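Local coordinates for protein mini spindles (Drosophila melanogaster, PDB 5VJC) that probably binds tubulin through its TOG domains and so promotes microtubule dynamics and mitotic spindle formation, at residues 59-71 / 95-107. Sequence-based numbering, arbitrary orientation.
Sequences MFHDDFRYHLKVI and WLTLRFYDTNPSV
The indole of W95 reaches into the 59-71 segment as a knob among M59, H67, V70 and I71. Its first torsion, 178°, sets CG opposite the backbone N and carries the ring from helix 89-99 toward helix 64-77. A broad aromatic suits the place because one face, the edge and NE1 all find partners in 59-71. M59 CG and V70 CG1 lie over the same face of the indole, each 3.9 Å from a centroid, M59 CG over the five-membered ring and V70 CG1 over the six-membered ring of W95, while M59 SD stands above the former as a Met-aromatic contact. I71 CG1 meets the rim at W95 CZ3 (3.7 Å), and the edge of the indole turns toward the face of F60 in a T-shaped pair, planes 80° apart. W95 NE1 donates an almost straight hydrogen bond (2.9 Å) to M59 O, though the place of that oxygen is less sure. On the other indole face lies the R99 guanidinium. R99 NE also comes over one face of the H67 imidazole, the two planes nearly perpendicular. H67 is held by NE2 donating to H61 O (2.7 Å), and a water bridges H67 ND1 to D102 OD2. D102 OD2, 3.4 Å from R99 NE, forms a salt bridge by charge alone, well out of the guanidinium plane, and probably offsets the arginine's charge. Farther along, N104 lays its amide over the F64 ring, ND2 3.4 Å from F64 CD1 and the planes only 23° apart; its OD1 accepts from V107 N, capping helix 105-124. V107, compact and branched, fits among F64, H67, L68 and I71. Knobs from two successive helices, 89-99 and 105-124, thus set into 59-71, joining neighbouring helices in a way that fits the all-helical, HEAT-repeat TOG domain.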
loop_
_atom_site.group_PDB
_atom_site.type_symbol
_atom_site.label_atom_id
_atom_site.label_comp_id
_atom_site.label_asym_id
_atom_site.label_seq_id
_atom_site.Cartn_x
_atom_site.Cartn_y
_atom_site.Cartn_z
ATOM N N MET A 59 -8.071 6.584 -19.565
ATOM C CA MET A 59 -7.935 5.844 -18.317
ATOM C C MET A 59 -8.338 4.388 -18.474
ATOM O O MET A 59 -7.745 3.498 -17.854
ATOM C CB MET A 59 -8.780 6.499 -17.218
ATOM C CG MET A 59 -8.102 7.670 -16.535
ATOM S SD MET A 59 -9.220 8.576 -15.436
ATOM C CE MET A 59 -8.032 9.536 -14.521
ATOM N N PHE A 60 -9.342 4.138 -19.305
ATOM C CA PHE A 60 -9.839 2.778 -19.439
ATOM C C PHE A 60 -9.518 2.173 -20.813
ATOM O O PHE A 60 -10.079 1.162 -21.212
ATOM C CB PHE A 60 -11.334 2.755 -19.119
ATOM C CG PHE A 60 -11.628 3.211 -17.709
ATOM C CD1 PHE A 60 -11.448 2.345 -16.635
ATOM C CD2 PHE A 60 -11.997 4.525 -17.446
ATOM C CE1 PHE A 60 -11.679 2.765 -15.324
ATOM C CE2 PHE A 60 -12.228 4.962 -16.131
ATOM C CZ PHE A 60 -12.069 4.085 -15.069
ATOM N N HIS A 61 -8.560 2.774 -21.500
ATOM C CA HIS A 61 -8.017 2.184 -22.709
ATOM C C HIS A 61 -7.188 0.946 -22.316
ATOM O O HIS A 61 -6.605 0.895 -21.232
ATOM C CB HIS A 61 -7.173 3.214 -23.461
ATOM C CG HIS A 61 -6.990 2.907 -24.912
ATOM N ND1 HIS A 61 -6.287 1.808 -25.362
ATOM C CD2 HIS A 61 -7.416 3.562 -26.021
ATOM C CE1 HIS A 61 -6.288 1.796 -26.683
ATOM N NE2 HIS A 61 -6.972 2.847 -27.107
ATOM N N ASP A 62 -7.141 -0.056 -23.180
ATOM C CA ASP A 62 -6.389 -1.267 -22.861
ATOM C C ASP A 62 -4.880 -1.058 -23.012
ATOM O O ASP A 62 -4.090 -1.784 -22.424
ATOM C CB ASP A 62 -6.853 -2.437 -23.735
ATOM C CG ASP A 62 -7.728 -3.434 -22.968
ATOM O OD1 ASP A 62 -8.318 -3.056 -21.925
ATOM O OD2 ASP A 62 -7.829 -4.601 -23.413
ATOM N N ASP A 63 -4.490 -0.054 -23.791
ATOM C CA ASP A 63 -3.087 0.151 -24.142
ATOM C C ASP A 63 -2.371 0.942 -23.049
ATOM O O ASP A 63 -2.736 2.083 -22.774
ATOM C CB ASP A 63 -2.994 0.865 -25.497
ATOM C CG ASP A 63 -1.571 0.941 -26.041
ATOM O OD1 ASP A 63 -0.637 1.269 -25.275
ATOM O OD2 ASP A 63 -1.392 0.691 -27.258
ATOM N N PHE A 64 -1.343 0.343 -22.445
ATOM C CA PHE A 64 -0.661 0.949 -21.306
ATOM C C PHE A 64 -0.090 2.326 -21.632
ATOM O O PHE A 64 0.156 3.129 -20.741
ATOM C CB PHE A 64 0.473 0.040 -20.798
ATOM C CG PHE A 64 1.709 0.069 -21.659
ATOM C CD1 PHE A 64 2.735 0.979 -21.411
ATOM C CD2 PHE A 64 1.847 -0.816 -22.722
ATOM C CE1 PHE A 64 3.879 1.001 -22.220
ATOM C CE2 PHE A 64 2.991 -0.801 -23.528
ATOM C CZ PHE A 64 4.001 0.110 -23.282
ATOM N N ARG A 65 0.145 2.598 -22.910
ATOM C CA ARG A 65 0.721 3.878 -23.284
ATOM C C ARG A 65 -0.231 5.048 -23.018
ATOM O O ARG A 65 0.218 6.168 -22.780
ATOM C CB ARG A 65 1.156 3.848 -24.745
ATOM C CG ARG A 65 2.393 2.955 -24.948
ATOM C CD ARG A 65 2.836 2.937 -26.378
ATOM N NE ARG A 65 1.784 2.413 -27.233
ATOM C CZ ARG A 65 1.945 1.420 -28.100
ATOM N NH1 ARG A 65 3.134 0.844 -28.231
ATOM N NH2 ARG A 65 0.918 1.009 -28.842
ATOM N N TYR A 66 -1.536 4.790 -23.053
ATOM C CA TYR A 66 -2.509 5.819 -22.678
ATOM C C TYR A 66 -2.536 6.030 -21.163
ATOM O O TYR A 66 -2.844 7.125 -20.686
ATOM C CB TYR A 66 -3.905 5.465 -23.203
ATOM C CG TYR A 66 -3.946 5.522 -24.708
ATOM C CD1 TYR A 66 -3.833 6.738 -25.377
ATOM C CD2 TYR A 66 -4.014 4.356 -25.465
ATOM C CE1 TYR A 66 -3.827 6.792 -26.762
ATOM C CE2 TYR A 66 -4.017 4.402 -26.842
ATOM C CZ TYR A 66 -3.922 5.620 -27.487
ATOM O OH TYR A 66 -3.921 5.653 -28.865
ATOM N N HIS A 67 -2.216 4.983 -20.417
ATOM C CA HIS A 67 -2.063 5.098 -18.967
ATOM C C HIS A 67 -0.866 5.962 -18.596
ATOM O O HIS A 67 -0.926 6.752 -17.635
ATOM C CB HIS A 67 -1.919 3.718 -18.342
ATOM C CG HIS A 67 -3.014 2.778 -18.720
ATOM N ND1 HIS A 67 -2.889 1.410 -18.608
ATOM C CD2 HIS A 67 -4.244 3.005 -19.234
ATOM C CE1 HIS A 67 -4.003 0.838 -19.022
ATOM N NE2 HIS A 67 -4.843 1.785 -19.402
ATOM N N LEU A 68 0.229 5.827 -19.348
ATOM C CA LEU A 68 1.390 6.668 -19.083
ATOM C C LEU A 68 1.027 8.113 -19.362
ATOM O O LEU A 68 1.403 9.005 -18.615
ATOM C CB LEU A 68 2.617 6.253 -19.919
ATOM C CG LEU A 68 3.318 4.928 -19.570
ATOM C CD1 LEU A 68 4.369 4.590 -20.617
ATOM C CD2 LEU A 68 3.963 4.971 -18.200
ATOM N N LYS A 69 0.311 8.338 -20.459
ATOM C CA LYS A 69 -0.184 9.672 -20.791
ATOM C C LYS A 69 -1.048 10.260 -19.680
ATOM O O LYS A 69 -0.847 11.404 -19.261
ATOM C CB LYS A 69 -0.992 9.635 -22.098
ATOM C CG LYS A 69 -1.573 10.988 -22.494
ATOM C CD LYS A 69 -2.242 10.840 -23.865
ATOM C CE LYS A 69 -2.612 12.179 -24.465
ATOM N NZ LYS A 69 -3.138 11.991 -25.845
ATOM N N VAL A 70 -2.016 9.477 -19.211
ATOM C CA VAL A 70 -2.869 9.923 -18.106
ATOM C C VAL A 70 -2.042 10.354 -16.896
ATOM O O VAL A 70 -2.251 11.434 -16.329
ATOM C CB VAL A 70 -3.861 8.819 -17.684
ATOM C CG1 VAL A 70 -4.526 9.171 -16.350
ATOM C CG2 VAL A 70 -4.926 8.620 -18.764
ATOM N N ILE A 71 -1.073 9.526 -16.507
ATOM C CA ILE A 71 -0.228 9.865 -15.356
ATOM C C ILE A 71 0.584 11.142 -15.596
ATOM O O ILE A 71 0.675 12.003 -14.724
ATOM C CB ILE A 71 0.725 8.710 -15.008
ATOM C CG1 ILE A 71 -0.081 7.537 -14.438
ATOM C CG2 ILE A 71 1.779 9.196 -14.001
ATOM C CD1 ILE A 71 0.573 6.186 -14.608
ATOM N N TRP A 95 -8.065 4.337 -9.490
ATOM C CA TRP A 95 -7.594 4.098 -10.859
ATOM C C TRP A 95 -6.170 3.515 -10.825
ATOM O O TRP A 95 -5.830 2.645 -11.616
ATOM C CB TRP A 95 -7.612 5.381 -11.701
ATOM C CG TRP A 95 -7.088 5.154 -13.101
ATOM C CD1 TRP A 95 -7.726 4.499 -14.121
ATOM C CD2 TRP A 95 -5.811 5.558 -13.624
ATOM N NE1 TRP A 95 -6.923 4.474 -15.243
ATOM C CE2 TRP A 95 -5.750 5.123 -14.966
ATOM C CE3 TRP A 95 -4.720 6.260 -13.092
ATOM C CZ2 TRP A 95 -4.639 5.350 -15.773
ATOM C CZ3 TRP A 95 -3.610 6.483 -13.901
ATOM C CH2 TRP A 95 -3.580 6.033 -15.223
ATOM N N LEU A 96 -5.353 3.989 -9.898
ATOM C CA LEU A 96 -3.996 3.465 -9.803
ATOM C C LEU A 96 -4.005 2.021 -9.285
ATOM O O LEU A 96 -3.222 1.206 -9.761
ATOM C CB LEU A 96 -3.123 4.384 -8.939
ATOM C CG LEU A 96 -2.927 5.699 -9.710
ATOM C CD1 LEU A 96 -2.557 6.845 -8.799
ATOM C CD2 LEU A 96 -1.888 5.511 -10.859
ATOM N N THR A 97 -4.909 1.686 -8.367
ATOM C CA THR A 97 -4.973 0.311 -7.873
ATOM C C THR A 97 -5.271 -0.661 -9.026
ATOM O O THR A 97 -4.791 -1.799 -9.011
ATOM C CB THR A 97 -6.033 0.100 -6.750
ATOM O OG1 THR A 97 -7.362 0.231 -7.274
ATOM C CG2 THR A 97 -5.813 1.074 -5.558
ATOM N N LEU A 98 -6.038 -0.226 -10.030
ATOM C CA LEU A 98 -6.229 -1.078 -11.212
ATOM C C LEU A 98 -4.922 -1.277 -11.987
ATOM O O LEU A 98 -4.609 -2.380 -12.408
ATOM C CB LEU A 98 -7.296 -0.495 -12.136
ATOM C CG LEU A 98 -8.682 -0.362 -11.525
ATOM C CD1 LEU A 98 -9.573 0.366 -12.530
ATOM C CD2 LEU A 98 -9.282 -1.739 -11.166
ATOM N N ARG A 99 -4.152 -0.201 -12.137
ATOM C CA ARG A 99 -2.849 -0.242 -12.798
ATOM C C ARG A 99 -1.800 -1.071 -12.057
ATOM O O ARG A 99 -0.777 -1.452 -12.635
ATOM C CB ARG A 99 -2.310 1.185 -12.992
ATOM C CG ARG A 99 -3.071 1.936 -14.073
ATOM C CD ARG A 99 -3.318 0.973 -15.209
ATOM N NE ARG A 99 -4.427 1.326 -16.088
ATOM C CZ ARG A 99 -5.683 1.508 -15.703
ATOM N NH1 ARG A 99 -6.018 1.420 -14.423
ATOM N NH2 ARG A 99 -6.615 1.814 -16.604
ATOM N N PHE A 100 -2.035 -1.337 -10.779
ATOM C CA PHE A 100 -1.110 -2.182 -10.033
ATOM C C PHE A 100 -1.197 -3.644 -10.472
ATOM O O PHE A 100 -0.276 -4.416 -10.225
ATOM C CB PHE A 100 -1.362 -2.067 -8.534
ATOM C CG PHE A 100 -0.990 -0.723 -7.956
ATOM C CD1 PHE A 100 -0.149 0.137 -8.640
ATOM C CD2 PHE A 100 -1.500 -0.317 -6.732
ATOM C CE1 PHE A 100 0.197 1.381 -8.105
ATOM C CE2 PHE A 100 -1.160 0.925 -6.189
ATOM C CZ PHE A 100 -0.311 1.770 -6.879
ATOM N N TYR A 101 -2.296 -4.026 -11.118
ATOM C CA TYR A 101 -2.464 -5.412 -11.565
ATOM C C TYR A 101 -2.021 -5.620 -13.010
ATOM O O TYR A 101 -1.877 -6.754 -13.467
ATOM C CB TYR A 101 -3.912 -5.849 -11.382
ATOM C CG TYR A 101 -4.260 -5.982 -9.926
ATOM C CD1 TYR A 101 -4.699 -4.882 -9.196
ATOM C CD2 TYR A 101 -4.096 -7.188 -9.262
ATOM C CE1 TYR A 101 -5.003 -4.986 -7.852
ATOM C CE2 TYR A 101 -4.391 -7.302 -7.915
ATOM C CZ TYR A 101 -4.849 -6.200 -7.219
ATOM O OH TYR A 101 -5.151 -6.310 -5.888
ATOM N N ASP A 102 -1.792 -4.525 -13.725
ATOM C CA ASP A 102 -1.229 -4.618 -15.065
ATOM C C ASP A 102 0.258 -4.912 -14.956
ATOM O O ASP A 102 0.891 -4.616 -13.938
ATOM C CB ASP A 102 -1.485 -3.333 -15.860
ATOM C CG ASP A 102 -2.983 -3.029 -16.032
ATOM O OD1 ASP A 102 -3.833 -3.904 -15.736
ATOM O OD2 ASP A 102 -3.308 -1.909 -16.486
ATOM N N THR A 103 0.818 -5.511 -15.999
ATOM C CA THR A 103 2.185 -6.016 -15.927
ATOM C C THR A 103 3.210 -5.040 -16.470
ATOM O O THR A 103 4.323 -5.445 -16.811
ATOM C CB THR A 103 2.351 -7.342 -16.708
ATOM O OG1 THR A 103 2.045 -7.121 -18.089
ATOM C CG2 THR A 103 1.432 -8.428 -16.154
ATOM N N ASN A 104 2.866 -3.761 -16.564
ATOM C CA ASN A 104 3.822 -2.859 -17.183
ATOM C C ASN A 104 4.648 -2.084 -16.164
ATOM O O ASN A 104 4.110 -1.318 -15.359
ATOM C CB ASN A 104 3.120 -1.892 -18.122
ATOM C CG ASN A 104 4.090 -1.212 -19.046
ATOM O OD1 ASN A 104 4.705 -0.211 -18.687
ATOM N ND2 ASN A 104 4.260 -1.767 -20.239
ATOM N N PRO A 105 5.964 -2.306 -16.183
ATOM C CA PRO A 105 6.898 -1.652 -15.262
ATOM C C PRO A 105 6.948 -0.140 -15.440
ATOM O O PRO A 105 7.119 0.565 -14.446
ATOM C CB PRO A 105 8.251 -2.285 -15.623
ATOM C CG PRO A 105 7.899 -3.586 -16.286
ATOM C CD PRO A 105 6.630 -3.322 -17.024
ATOM N N SER A 106 6.822 0.350 -16.673
ATOM C CA SER A 106 6.852 1.789 -16.891
ATOM C C SER A 106 5.668 2.435 -16.169
ATOM O O SER A 106 5.813 3.468 -15.517
ATOM C CB SER A 106 6.807 2.133 -18.385
ATOM O OG SER A 106 7.889 1.533 -19.076
ATOM N N VAL A 107 4.503 1.810 -16.281
ATOM C CA VAL A 107 3.291 2.374 -15.678
ATOM C C VAL A 107 3.424 2.359 -14.152
ATOM O O VAL A 107 3.059 3.325 -13.472
ATOM C CB VAL A 107 2.015 1.606 -16.121
ATOM C CG1 VAL A 107 0.814 2.069 -15.320
ATOM C CG2 VAL A 107 1.761 1.806 -17.613
HETATM O O HOH W 1 -1.178 -0.604 -17.575
#